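Local coordinates for OsmC-like protein (Jannaschia sp., PDB 3CJE), which probably detoxifies organic hydroperoxides by thiol-based reduction, as a dimeric member of the OsmC/Ohr family of peroxide-resistance proteins, at residues 31-36 / 65-70; 69-74 / 94-99; 85-90 / 128-133; 116-121 / 143-148. One frame throughout, in Å; residues are numbered along the deposited sequence.

Interaction 1: 31-36 / 65-70; sequences LDVAMV and LFIAGL
Val33 and Leu31, two residues apart on one face of strand 28-37, close over Ala68 and Ile67 of helix 62-81. From CB of Val33 the side chain forks toward the helix. CG1, placed anti to the backbone N (chi1 178°), reaches CG2 of Ile67 at 3.6 Å. CG2, the other branch, lies 4.0 Å from CB of Ala68 and 4.1 Å from CG2 of Ile67, so the valine fits against both neighbours; it and the isoleucine pass side by side, pointing opposite ways. Leu31 comes to Ala68 from two residues earlier on the strand. Its CD1 lies 3.8 Å from CB of Ala68 and 3.4 Å from that residue's carbonyl O, a van der Waals contact with the helix backbone. The small methyl of Ala68 suits its place, consistent with the axes of segments 31-36 and 65-70 approaching to 8.8 Å, while the branched residues fill the flanks. Leu45 from the neighbouring strand also packs on Ala68, as does Leu65 of the second subunit. A long helix laid across the inner face of an antiparallel sheet, and buried further by its dimer partner, belongs to the OsmC fold.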
loop_
_atom_site.group_PDB
_atom_site.type_symbol
_atom_site.label_atom_id
_atom_site.label_comp_id
_atom_site.label_asym_id
_atom_site.label_seq_id
_atom_site.Cartn_x
_atom_site.Cartn_y
_atom_site.Cartn_z
ATOM N N LEU A 31 -4.403 -13.817 -1.258
ATOM C CA LEU A 31 -3.635 -13.166 -0.239
ATOM C C LEU A 31 -4.320 -13.341 1.113
ATOM O O LEU A 31 -5.322 -12.708 1.361
ATOM C CB LEU A 31 -3.500 -11.684 -0.587
ATOM C CG LEU A 31 -2.889 -11.440 -1.975
ATOM C CD1 LEU A 31 -3.136 -10.069 -2.529
ATOM C CD2 LEU A 31 -1.390 -11.848 -1.946
ATOM N N ASP A 32 -3.744 -14.186 1.960
ATOM C CA ASP A 32 -4.228 -14.444 3.302
ATOM C C ASP A 32 -3.525 -13.473 4.248
ATOM O O ASP A 32 -2.389 -13.689 4.655
ATOM C CB ASP A 32 -3.905 -15.885 3.693
ATOM C CG ASP A 32 -4.298 -16.239 5.124
ATOM O OD1 ASP A 32 -5.037 -15.463 5.841
ATOM O OD2 ASP A 32 -3.810 -17.340 5.537
ATOM N N VAL A 33 -4.206 -12.376 4.573
ATOM C CA VAL A 33 -3.650 -11.323 5.426
ATOM C C VAL A 33 -4.074 -11.517 6.854
ATOM O O VAL A 33 -5.220 -11.935 7.140
ATOM C CB VAL A 33 -4.106 -9.907 4.943
ATOM C CG1 VAL A 33 -3.573 -8.797 5.849
ATOM C CG2 VAL A 33 -3.698 -9.674 3.490
ATOM N N ALA A 34 -3.141 -11.318 7.775
ATOM C CA ALA A 34 -3.486 -11.308 9.182
ATOM C C ALA A 34 -2.926 -10.080 9.885
ATOM O O ALA A 34 -1.761 -9.725 9.670
ATOM C CB ALA A 34 -2.918 -12.540 9.881
HETATM N N MSE A 35 -3.729 -9.427 10.721
HETATM C CA MSE A 35 -3.173 -8.561 11.748
HETATM C C MSE A 35 -2.772 -9.502 12.873
HETATM O O MSE A 35 -3.567 -10.353 13.304
HETATM C CB MSE A 35 -4.174 -7.525 12.274
HETATM C CG MSE A 35 -3.513 -6.537 13.187
HETATM SE SE MSE A 35 -4.672 -5.054 13.762
HETATM C CE MSE A 35 -6.228 -6.092 14.285
ATOM N N VAL A 36 -1.534 -9.364 13.340
ATOM C CA VAL A 36 -0.978 -10.177 14.406
ATOM C C VAL A 36 -0.923 -9.380 15.707
ATOM O O VAL A 36 -1.270 -9.898 16.780
ATOM C CB VAL A 36 0.427 -10.717 14.022
ATOM C CG1 VAL A 36 0.971 -11.555 15.167
ATOM C CG2 VAL A 36 0.320 -11.560 12.734
ATOM N N LEU A 65 -5.099 -3.809 3.218
ATOM C CA LEU A 65 -5.016 -3.527 1.774
ATOM C C LEU A 65 -3.565 -3.236 1.380
ATOM O O LEU A 65 -3.109 -3.687 0.328
ATOM C CB LEU A 65 -5.962 -2.397 1.387
ATOM C CG LEU A 65 -7.462 -2.624 1.530
ATOM C CD1 LEU A 65 -8.206 -1.395 0.914
ATOM C CD2 LEU A 65 -7.912 -3.864 0.861
ATOM N N PHE A 66 -2.828 -2.448 2.184
ATOM C CA PHE A 66 -1.425 -2.144 1.883
ATOM C C PHE A 66 -0.574 -3.417 1.757
ATOM O O PHE A 66 0.142 -3.606 0.783
ATOM C CB PHE A 66 -0.824 -1.252 2.973
ATOM C CG PHE A 66 0.647 -1.097 2.845
ATOM C CD1 PHE A 66 1.204 -0.332 1.832
ATOM C CD2 PHE A 66 1.513 -1.809 3.687
ATOM C CE1 PHE A 66 2.600 -0.225 1.715
ATOM C CE2 PHE A 66 2.914 -1.686 3.555
ATOM C CZ PHE A 66 3.431 -0.909 2.559
ATOM N N ILE A 67 -0.609 -4.284 2.774
ATOM C CA ILE A 67 0.271 -5.464 2.764
ATOM C C ILE A 67 -0.118 -6.444 1.648
ATOM O O ILE A 67 0.743 -7.053 1.030
ATOM C CB ILE A 67 0.402 -6.146 4.136
ATOM C CG1 ILE A 67 1.645 -7.058 4.166
ATOM C CG2 ILE A 67 -0.870 -6.852 4.564
ATOM C CD1 ILE A 67 2.007 -7.620 5.534
ATOM N N ALA A 68 -1.426 -6.563 1.375
ATOM C CA ALA A 68 -1.912 -7.369 0.243
ATOM C C ALA A 68 -1.385 -6.791 -1.080
ATOM O O ALA A 68 -0.934 -7.528 -1.942
ATOM C CB ALA A 68 -3.428 -7.464 0.223
ATOM N N GLY A 69 -1.439 -5.479 -1.228
ATOM C CA GLY A 69 -0.906 -4.804 -2.405
ATOM C C GLY A 69 0.556 -5.073 -2.613
ATOM O O GLY A 69 1.011 -5.389 -3.699
ATOM N N LEU A 70 1.336 -4.946 -1.541
ATOM C CA LEU A 70 2.790 -5.163 -1.629
ATOM C C LEU A 70 3.072 -6.595 -2.022
ATOM O O LEU A 70 3.835 -6.836 -2.932
ATOM C CB LEU A 70 3.411 -4.852 -0.284
ATOM C CG LEU A 70 4.912 -5.124 -0.223
ATOM C CD1 LEU A 70 5.759 -4.413 -1.340
ATOM C CD2 LEU A 70 5.423 -4.818 1.188
#

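Interaction 2: 69-74 / 94-99; sequences GLTGCV and VECRVV
Thr71 of helix 62-81 faces Val94 and Cys96 of strand 93-105, and Leu70 reaches the same cysteine from the preceding position of the helix. Two contacts are apolar. The methyl CG2 of Thr71 lies 4.0 Å from CG1 of Val94, and Leu70, with its CG anti to the backbone N (chi1 176°), brings CD2 to 4.0 Å from SG of Cys96. That cysteine is modelled in two conformers, so this last contact holds for one of them. A thiol is compact and only weakly polar, which suits a spot between a leucine and a threonine. The same threonine methyl also stands 3.9 Å from the carbonyl O of Val94, a van der Waals contact with the strand backbone.

The polar element is the hydroxyl of Thr71. OG1 is 3.4 Å from CB of Cys96, which is a packing contact; its hydrogen bond is made within the helix, to the backbone O of Ile67. With chi1 at -52°, OG1 stands beside the backbone N and can turn back to that carbonyl, while CG2 is left to meet the strand. Threonine can therefore be buried here with its oxygen satisfied and its methyl working as an apolar surface.

The axes of segments 69-74 and 94-99 pass 9.0 Å apart, their directions 146° apart, roughly antiparallel. Around them, Cys19 of strand 13-24 touches Thr71, Ile118 of strand 108-121 touches Val94, and Glu145 and Leu148 of helix 143-148 cover Leu70 on the helix.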
loop_
_atom_site.group_PDB
_atom_site.type_symbol
_atom_site.label_atom_id
_atom_site.label_comp_id
_atom_site.label_asym_id
_atom_site.label_seq_id
_atom_site.Cartn_x
_atom_site.Cartn_y
_atom_site.Cartn_z
ATOM N N GLY A 69 -1.439 -5.479 -1.228
ATOM C CA GLY A 69 -0.906 -4.804 -2.405
ATOM C C GLY A 69 0.556 -5.073 -2.613
ATOM O O GLY A 69 1.011 -5.389 -3.699
ATOM N N LEU A 70 1.336 -4.946 -1.541
ATOM C CA LEU A 70 2.790 -5.163 -1.629
ATOM C C LEU A 70 3.072 -6.595 -2.022
ATOM O O LEU A 70 3.835 -6.836 -2.932
ATOM C CB LEU A 70 3.411 -4.852 -0.284
ATOM C CG LEU A 70 4.912 -5.124 -0.223
ATOM C CD1 LEU A 70 5.759 -4.413 -1.340
ATOM C CD2 LEU A 70 5.423 -4.818 1.188
ATOM N N THR A 71 2.414 -7.550 -1.351
ATOM C CA THR A 71 2.646 -8.982 -1.613
ATOM C C THR A 71 2.230 -9.316 -3.053
ATOM O O THR A 71 2.959 -10.003 -3.790
ATOM C CB THR A 71 1.913 -9.847 -0.583
ATOM O OG1 THR A 71 2.276 -9.385 0.741
ATOM C CG2 THR A 71 2.265 -11.321 -0.740
ATOM N N GLY A 72 1.059 -8.838 -3.462
ATOM C CA GLY A 72 0.544 -9.059 -4.803
ATOM C C GLY A 72 1.417 -8.445 -5.883
ATOM O O GLY A 72 1.592 -9.032 -6.938
ATOM N N CYS A 73 1.979 -7.278 -5.596
ATOM C CA CYS A 73 2.866 -6.569 -6.558
ATOM C C CYS A 73 4.127 -7.416 -6.809
ATOM O O CYS A 73 4.485 -7.720 -7.952
ATOM C CB CYS A 73 3.198 -5.178 -6.062
ATOM S SG CYS A 73 3.879 -4.125 -7.437
ATOM N N VAL A 74 4.750 -7.879 -5.732
ATOM C CA VAL A 74 5.948 -8.712 -5.817
ATOM C C VAL A 74 5.650 -9.980 -6.599
ATOM O O VAL A 74 6.359 -10.362 -7.528
ATOM C CB VAL A 74 6.484 -9.063 -4.404
ATOM C CG1 VAL A 74 7.561 -10.178 -4.459
ATOM C CG2 VAL A 74 7.066 -7.784 -3.745
ATOM N N VAL A 94 4.529 -16.487 -1.448
ATOM C CA VAL A 94 5.267 -15.357 -0.919
ATOM C C VAL A 94 4.711 -14.985 0.426
ATOM O O VAL A 94 3.494 -14.795 0.547
ATOM C CB VAL A 94 5.242 -14.141 -1.866
ATOM C CG1 VAL A 94 5.905 -12.878 -1.212
ATOM C CG2 VAL A 94 5.911 -14.525 -3.205
ATOM N N GLU A 95 5.590 -14.887 1.419
ATOM C CA GLU A 95 5.198 -14.562 2.802
ATOM C C GLU A 95 5.795 -13.199 3.121
ATOM O O GLU A 95 6.985 -12.979 2.931
ATOM C CB GLU A 95 5.748 -15.609 3.776
ATOM C CG GLU A 95 5.305 -17.067 3.485
ATOM C CD GLU A 95 5.966 -18.199 4.372
ATOM O OE1 GLU A 95 7.191 -18.509 4.252
ATOM O OE2 GLU A 95 5.210 -18.821 5.162
ATOM N N CYS A 96 4.979 -12.273 3.601
ATOM C CA CYS A 96 5.419 -10.907 3.886
ATOM C C CYS A 96 5.016 -10.548 5.321
ATOM O O CYS A 96 3.881 -10.847 5.748
ATOM C CB CYS A 96 4.773 -9.945 2.910
ATOM S SG CYS A 96 5.112 -8.211 3.234
ATOM N N ARG A 97 5.943 -9.930 6.057
ATOM C CA ARG A 97 5.691 -9.465 7.410
ATOM C C ARG A 97 6.138 -8.030 7.501
ATOM O O ARG A 97 7.273 -7.685 7.106
ATOM C CB ARG A 97 6.441 -10.306 8.449
ATOM C CG ARG A 97 6.189 -9.858 9.864
ATOM C CD ARG A 97 6.829 -10.866 10.813
ATOM N NE ARG A 97 6.649 -10.528 12.202
ATOM C CZ ARG A 97 7.527 -9.860 12.936
ATOM N NH1 ARG A 97 8.682 -9.414 12.422
ATOM N NH2 ARG A 97 7.236 -9.626 14.209
ATOM N N VAL A 98 5.243 -7.165 7.951
ATOM C CA VAL A 98 5.548 -5.756 8.115
ATOM C C VAL A 98 5.244 -5.350 9.569
ATOM O O VAL A 98 4.195 -5.692 10.108
ATOM C CB VAL A 98 4.778 -4.856 7.124
ATOM C CG1 VAL A 98 5.226 -3.379 7.261
ATOM C CG2 VAL A 98 4.995 -5.346 5.662
ATOM N N VAL A 99 6.165 -4.619 10.175
ATOM C CA VAL A 99 6.079 -4.149 11.543
ATOM C C VAL A 99 6.200 -2.628 11.532
ATOM O O VAL A 99 7.123 -2.072 10.940
ATOM C CB VAL A 99 7.164 -4.734 12.466
ATOM C CG1 VAL A 99 6.951 -4.249 13.911
ATOM C CG2 VAL A 99 7.159 -6.261 12.349
#

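Interaction 3: 85-90 / 128-133; sequences LKVTVT and IEAQQA
Val87, in the loop that follows helix 62-81, turns its side chain onto the first turns of helix 128-141 and straddles Ala130 and Gln131. Its two methyls divide the work. CG2, which lies beside the backbone N, is 3.9 Å from CB of Ala130 and 3.4 Å from the carbonyl O of Ala130. CG1, anti to the backbone N (chi1 177°), leans toward the aliphatic part of Gln131, a loose 4.4 Å from its CG. A beta-branched valine suits the place, because its fork meets two successive helix residues at once, and the short side chain of Ala130 allows the loop to come in. Gln131 offers that CG to the valine, while its NE2 is hydrogen-bonded to the backbone O of Asp126.

Leu85 also points at the helix, one turn further on, where its CD1 lies 4.2 Å from the O of Ala133; it also packs on Leu134 and Ala137 of the same helix and on Pro107 of the second subunit.

The polar link runs through water. One molecule donates to the O of Leu85 at 2.8 Å and to the O of Ala130 at 2.9 Å, the two bonds meeting at about 124°. Two backbone acceptors, which could not bond each other directly, are thus joined by a shared donor. The chemistry is that of a partly open join: a small apolar patch beside a hydrated edge, holding the loop to the helix without direct side-chain bonds.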
loop_
_atom_site.group_PDB
_atom_site.type_symbol
_atom_site.label_atom_id
_atom_site.label_comp_id
_atom_site.label_asym_id
_atom_site.label_seq_id
_atom_site.Cartn_x
_atom_site.Cartn_y
_atom_site.Cartn_z
ATOM N N LEU A 85 13.102 -14.616 -17.992
ATOM C CA LEU A 85 14.409 -14.820 -17.341
ATOM C C LEU A 85 14.781 -16.320 -17.148
ATOM O O LEU A 85 15.710 -16.663 -16.382
ATOM C CB LEU A 85 14.422 -14.041 -16.011
ATOM C CG LEU A 85 14.220 -12.505 -16.181
ATOM C CD1 LEU A 85 14.258 -11.842 -14.792
ATOM C CD2 LEU A 85 15.252 -11.878 -17.156
ATOM N N LYS A 86 14.065 -17.188 -17.863
ATOM C CA LYS A 86 14.374 -18.602 -17.990
ATOM C C LYS A 86 14.233 -19.385 -16.694
ATOM O O LYS A 86 14.941 -20.384 -16.478
ATOM C CB LYS A 86 15.773 -18.797 -18.567
ATOM C CG LYS A 86 16.076 -18.012 -19.805
ATOM C CD LYS A 86 15.205 -18.397 -20.923
ATOM C CE LYS A 86 15.676 -17.670 -22.200
ATOM N NZ LYS A 86 17.058 -18.076 -22.558
ATOM N N VAL A 87 13.295 -18.971 -15.847
ATOM C CA VAL A 87 13.028 -19.644 -14.595
ATOM C C VAL A 87 11.639 -20.264 -14.623
ATOM O O VAL A 87 10.658 -19.597 -14.953
ATOM C CB VAL A 87 13.197 -18.700 -13.393
ATOM C CG1 VAL A 87 12.832 -19.401 -12.061
ATOM C CG2 VAL A 87 14.628 -18.095 -13.364
ATOM N N THR A 88 11.575 -21.545 -14.283
ATOM C CA THR A 88 10.313 -22.240 -14.050
ATOM C C THR A 88 9.932 -22.112 -12.592
ATOM O O THR A 88 10.702 -22.459 -11.681
ATOM C CB THR A 88 10.436 -23.721 -14.452
ATOM O OG1 THR A 88 10.808 -23.818 -15.846
ATOM C CG2 THR A 88 9.126 -24.492 -14.154
ATOM N N VAL A 89 8.733 -21.599 -12.371
ATOM C CA VAL A 89 8.154 -21.381 -11.023
ATOM C C VAL A 89 6.878 -22.185 -10.939
ATOM O O VAL A 89 6.074 -22.160 -11.871
ATOM C CB VAL A 89 7.840 -19.868 -10.804
ATOM C CG1 VAL A 89 7.112 -19.623 -9.462
ATOM C CG2 VAL A 89 9.117 -19.020 -10.885
ATOM N N THR A 90 6.690 -22.900 -9.832
ATOM C CA THR A 90 5.486 -23.716 -9.620
ATOM C C THR A 90 4.916 -23.381 -8.245
ATOM O O THR A 90 5.667 -23.247 -7.292
ATOM C CB THR A 90 5.810 -25.227 -9.714
ATOM O OG1 THR A 90 6.474 -25.509 -10.962
ATOM C CG2 THR A 90 4.542 -26.078 -9.605
ATOM N N ILE A 128 20.087 -21.679 -8.418
ATOM C CA ILE A 128 19.782 -20.642 -7.416
ATOM C C ILE A 128 20.093 -19.237 -7.976
ATOM O O ILE A 128 19.326 -18.315 -7.748
ATOM C CB ILE A 128 20.548 -20.900 -6.083
ATOM C CG1 ILE A 128 19.911 -22.099 -5.363
ATOM C CG2 ILE A 128 20.525 -19.662 -5.162
ATOM C CD1 ILE A 128 20.839 -22.689 -4.271
ATOM N N GLU A 129 21.196 -19.114 -8.717
ATOM C CA GLU A 129 21.621 -17.829 -9.341
ATOM C C GLU A 129 20.540 -17.259 -10.277
ATOM O O GLU A 129 20.333 -16.038 -10.370
ATOM C CB GLU A 129 22.912 -17.988 -10.174
ATOM C CG GLU A 129 24.015 -18.806 -9.543
ATOM C CD GLU A 129 23.866 -20.273 -9.850
ATOM O OE1 GLU A 129 24.358 -20.722 -10.925
ATOM O OE2 GLU A 129 23.260 -20.954 -9.012
ATOM N N ALA A 130 19.879 -18.159 -10.994
ATOM C CA ALA A 130 18.797 -17.778 -11.919
ATOM C C ALA A 130 17.568 -17.276 -11.143
ATOM O O ALA A 130 16.873 -16.307 -11.536
ATOM C CB ALA A 130 18.411 -18.965 -12.852
ATOM N N GLN A 131 17.285 -17.969 -10.032
ATOM C CA GLN A 131 16.175 -17.604 -9.150
ATOM C C GLN A 131 16.436 -16.250 -8.496
ATOM O O GLN A 131 15.556 -15.396 -8.387
ATOM C CB GLN A 131 15.996 -18.674 -8.096
ATOM C CG GLN A 131 15.540 -20.038 -8.673
ATOM C CD GLN A 131 15.451 -21.074 -7.599
ATOM O OE1 GLN A 131 14.803 -20.861 -6.577
ATOM N NE2 GLN A 131 16.170 -22.176 -7.776
ATOM N N GLN A 132 17.668 -16.036 -8.045
ATOM C CA GLN A 132 18.047 -14.737 -7.493
ATOM C C GLN A 132 17.927 -13.611 -8.537
ATOM O O GLN A 132 17.466 -12.503 -8.187
ATOM C CB GLN A 132 19.454 -14.815 -6.921
ATOM C CG GLN A 132 19.502 -15.650 -5.635
ATOM C CD GLN A 132 20.912 -15.772 -5.120
ATOM O OE1 GLN A 132 21.849 -16.018 -5.890
ATOM N NE2 GLN A 132 21.074 -15.577 -3.810
ATOM N N ALA A 133 18.302 -13.870 -9.787
ATOM C CA ALA A 133 18.193 -12.861 -10.868
ATOM C C ALA A 133 16.724 -12.470 -11.031
ATOM O O ALA A 133 16.393 -11.289 -11.198
ATOM C CB ALA A 133 18.721 -13.396 -12.163
HETATM O O HOH W 1 17.321 -15.754 -14.344
#

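Interaction 4: 116-121 / 143-148; sequences FEIDII and FLEQTL
The ring of Phe116 and the carboxylate of Glu145 are the flat groups through which strand 108-121 and helix 143-148 meet. Leu148 approaches the ring obliquely, its CD1 4.0 Å from CE2 of Phe116, and the two side chains cross at about a right angle. Phe66 and Leu70 of helix 62-81 and Val98 of the neighbouring strand 93-105 also pack on the phenylalanine, whose broad ring can touch several elements at once. Ile118 and Glu145 point at each other from the strand and the helix, OE2 of Glu145 lying 3.5 Å from CD1 of Ile118. A bend at chi2 (-128°) carries the acid's end toward the strand although its CB does not point there. Within the helix, OG1 of Thr147 bonds to the O of Phe143 at 2.7 Å, from the other face of the carbonyl plane than the N of Thr147. The same hydroxyl oxygen is bonded to NE1 of Trp100 of the second subunit, a neighbouring tie of this short helix to the dimer. The contact itself pairs one apolar touch with a methyl resting on a buried carboxylate, whose OE2 is hydrogen-bonded to NE2 of His156 of the second subunit.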
loop_
_atom_site.group_PDB
_atom_site.type_symbol
_atom_site.label_atom_id
_atom_site.label_comp_id
_atom_site.label_asym_id
_atom_site.label_seq_id
_atom_site.Cartn_x
_atom_site.Cartn_y
_atom_site.Cartn_z
ATOM N N PHE A 116 10.449 -4.665 7.284
ATOM C CA PHE A 116 9.814 -5.314 6.153
ATOM C C PHE A 116 10.571 -6.591 5.784
ATOM O O PHE A 116 11.773 -6.536 5.589
ATOM C CB PHE A 116 9.876 -4.433 4.911
ATOM C CG PHE A 116 8.910 -3.271 4.914
ATOM C CD1 PHE A 116 9.199 -2.098 5.584
ATOM C CD2 PHE A 116 7.706 -3.386 4.201
ATOM C CE1 PHE A 116 8.287 -1.031 5.576
ATOM C CE2 PHE A 116 6.829 -2.319 4.179
ATOM C CZ PHE A 116 7.102 -1.183 4.884
ATOM N N GLU A 117 9.856 -7.711 5.651
ATOM C CA GLU A 117 10.468 -9.002 5.327
ATOM C C GLU A 117 9.615 -9.674 4.286
ATOM O O GLU A 117 8.369 -9.712 4.437
ATOM C CB GLU A 117 10.575 -9.868 6.599
ATOM C CG GLU A 117 11.471 -9.269 7.669
ATOM C CD GLU A 117 11.398 -9.959 9.065
ATOM O OE1 GLU A 117 10.267 -10.205 9.620
ATOM O OE2 GLU A 117 12.503 -10.158 9.635
ATOM N N ILE A 118 10.242 -10.176 3.229
ATOM C CA ILE A 118 9.546 -10.904 2.144
ATOM C C ILE A 118 10.318 -12.211 1.880
ATOM O O ILE A 118 11.478 -12.168 1.517
ATOM C CB ILE A 118 9.429 -10.079 0.844
ATOM C CG1 ILE A 118 8.616 -8.817 1.146
ATOM C CG2 ILE A 118 8.780 -10.912 -0.257
ATOM C CD1 ILE A 118 8.394 -7.894 -0.039
ATOM N N ASP A 119 9.664 -13.338 2.148
ATOM C CA ASP A 119 10.242 -14.688 1.931
ATOM C C ASP A 119 9.536 -15.318 0.740
ATOM O O ASP A 119 8.308 -15.376 0.682
ATOM C CB ASP A 119 10.027 -15.561 3.139
ATOM C CG ASP A 119 10.901 -15.154 4.328
ATOM O OD1 ASP A 119 11.855 -14.384 4.174
ATOM O OD2 ASP A 119 10.647 -15.696 5.429
ATOM N N ILE A 120 10.323 -15.836 -0.188
ATOM C CA ILE A 120 9.813 -16.258 -1.468
ATOM C C ILE A 120 10.094 -17.751 -1.659
ATOM O O ILE A 120 11.231 -18.208 -1.457
ATOM C CB ILE A 120 10.485 -15.435 -2.555
ATOM C CG1 ILE A 120 10.087 -13.946 -2.456
ATOM C CG2 ILE A 120 10.119 -16.019 -3.939
ATOM C CD1 ILE A 120 11.004 -12.977 -3.130
ATOM N N ILE A 121 9.056 -18.495 -2.045
ATOM C CA ILE A 121 9.142 -19.934 -2.332
ATOM C C ILE A 121 8.738 -20.182 -3.778
ATOM O O ILE A 121 7.559 -20.000 -4.169
ATOM C CB ILE A 121 8.246 -20.776 -1.394
ATOM C CG1 ILE A 121 8.575 -20.433 0.058
ATOM C CG2 ILE A 121 8.437 -22.265 -1.726
ATOM C CD1 ILE A 121 7.609 -21.095 1.079
ATOM N N PHE A 143 6.583 -1.660 -8.628
ATOM C CA PHE A 143 6.310 -0.266 -8.305
ATOM C C PHE A 143 6.351 0.053 -6.815
ATOM O O PHE A 143 6.914 1.067 -6.402
ATOM C CB PHE A 143 4.942 0.143 -8.870
ATOM C CG PHE A 143 4.867 0.119 -10.383
ATOM C CD1 PHE A 143 5.329 1.194 -11.113
ATOM C CD2 PHE A 143 4.476 -1.040 -11.058
ATOM C CE1 PHE A 143 5.316 1.208 -12.532
ATOM C CE2 PHE A 143 4.458 -1.019 -12.483
ATOM C CZ PHE A 143 4.885 0.079 -13.183
ATOM N N LEU A 144 5.726 -0.801 -6.012
ATOM C CA LEU A 144 5.645 -0.569 -4.579
ATOM C C LEU A 144 6.957 -0.760 -3.849
ATOM O O LEU A 144 7.292 0.029 -2.954
ATOM C CB LEU A 144 4.533 -1.443 -3.990
ATOM C CG LEU A 144 3.167 -1.214 -4.576
ATOM C CD1 LEU A 144 2.166 -2.092 -3.785
ATOM C CD2 LEU A 144 2.770 0.291 -4.532
ATOM N N GLU A 145 7.747 -1.766 -4.229
ATOM C CA GLU A 145 9.070 -1.922 -3.651
ATOM C C GLU A 145 9.950 -0.726 -3.941
ATOM O O GLU A 145 10.662 -0.229 -3.054
ATOM C CB GLU A 145 9.770 -3.151 -4.185
ATOM C CG GLU A 145 9.215 -4.448 -3.631
ATOM C CD GLU A 145 10.296 -5.339 -3.055
ATOM O OE1 GLU A 145 11.437 -4.871 -2.865
ATOM O OE2 GLU A 145 9.979 -6.526 -2.827
ATOM N N GLN A 146 9.931 -0.269 -5.179
ATOM C CA GLN A 146 10.745 0.891 -5.550
ATOM C C GLN A 146 10.279 2.172 -4.834
ATOM O O GLN A 146 11.090 3.040 -4.503
ATOM C CB GLN A 146 10.831 1.035 -7.060
ATOM C CG GLN A 146 11.605 -0.141 -7.720
ATOM C CD GLN A 146 12.986 -0.351 -7.064
ATOM O OE1 GLN A 146 13.255 -1.386 -6.421
ATOM N NE2 GLN A 146 13.790 0.648 -7.133
ATOM N N THR A 147 8.986 2.281 -4.585
ATOM C CA THR A 147 8.409 3.399 -3.812
ATOM C C THR A 147 8.950 3.347 -2.377
ATOM O O THR A 147 9.392 4.354 -1.822
ATOM C CB THR A 147 6.879 3.344 -3.855
ATOM O OG1 THR A 147 6.462 3.420 -5.230
ATOM C CG2 THR A 147 6.232 4.465 -3.045
ATOM N N LEU A 148 8.850 2.157 -1.772
ATOM C CA LEU A 148 9.194 1.992 -0.370
ATOM C C LEU A 148 10.690 2.180 -0.117
ATOM O O LEU A 148 11.100 2.447 1.015
ATOM C CB LEU A 148 8.708 0.611 0.122
ATOM C CG LEU A 148 7.203 0.478 0.243
ATOM C CD1 LEU A 148 6.805 -0.991 0.409
ATOM C CD2 LEU A 148 6.726 1.340 1.455
#

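How the interactions relate
Interactions 1, 2 and 4 form the buried interior, and interaction 3 lies at the periphery, its centre about 19 Å from that of interaction 2. Interactions 1 and 2 use overlapping, successive parts of helix 62-81 against different strands of one sheet, and they touch where CD2 of Leu31 lies 3.9 Å from CG2 of Thr71. Interaction 4 adds the adjoining strand and brings helix 143-148 against helix 62-81, CD1 of Leu70 being 4.0 Å from CD1 of Leu148. Chemistry follows place: interaction 1 joins apolar side chains only, with one methyl against a backbone carbonyl, interaction 2 buries a hydroxyl satisfied within its helix, interaction 4 takes polar partners from the second subunit, and interaction 3 adds a bridging water to a small apolar patch.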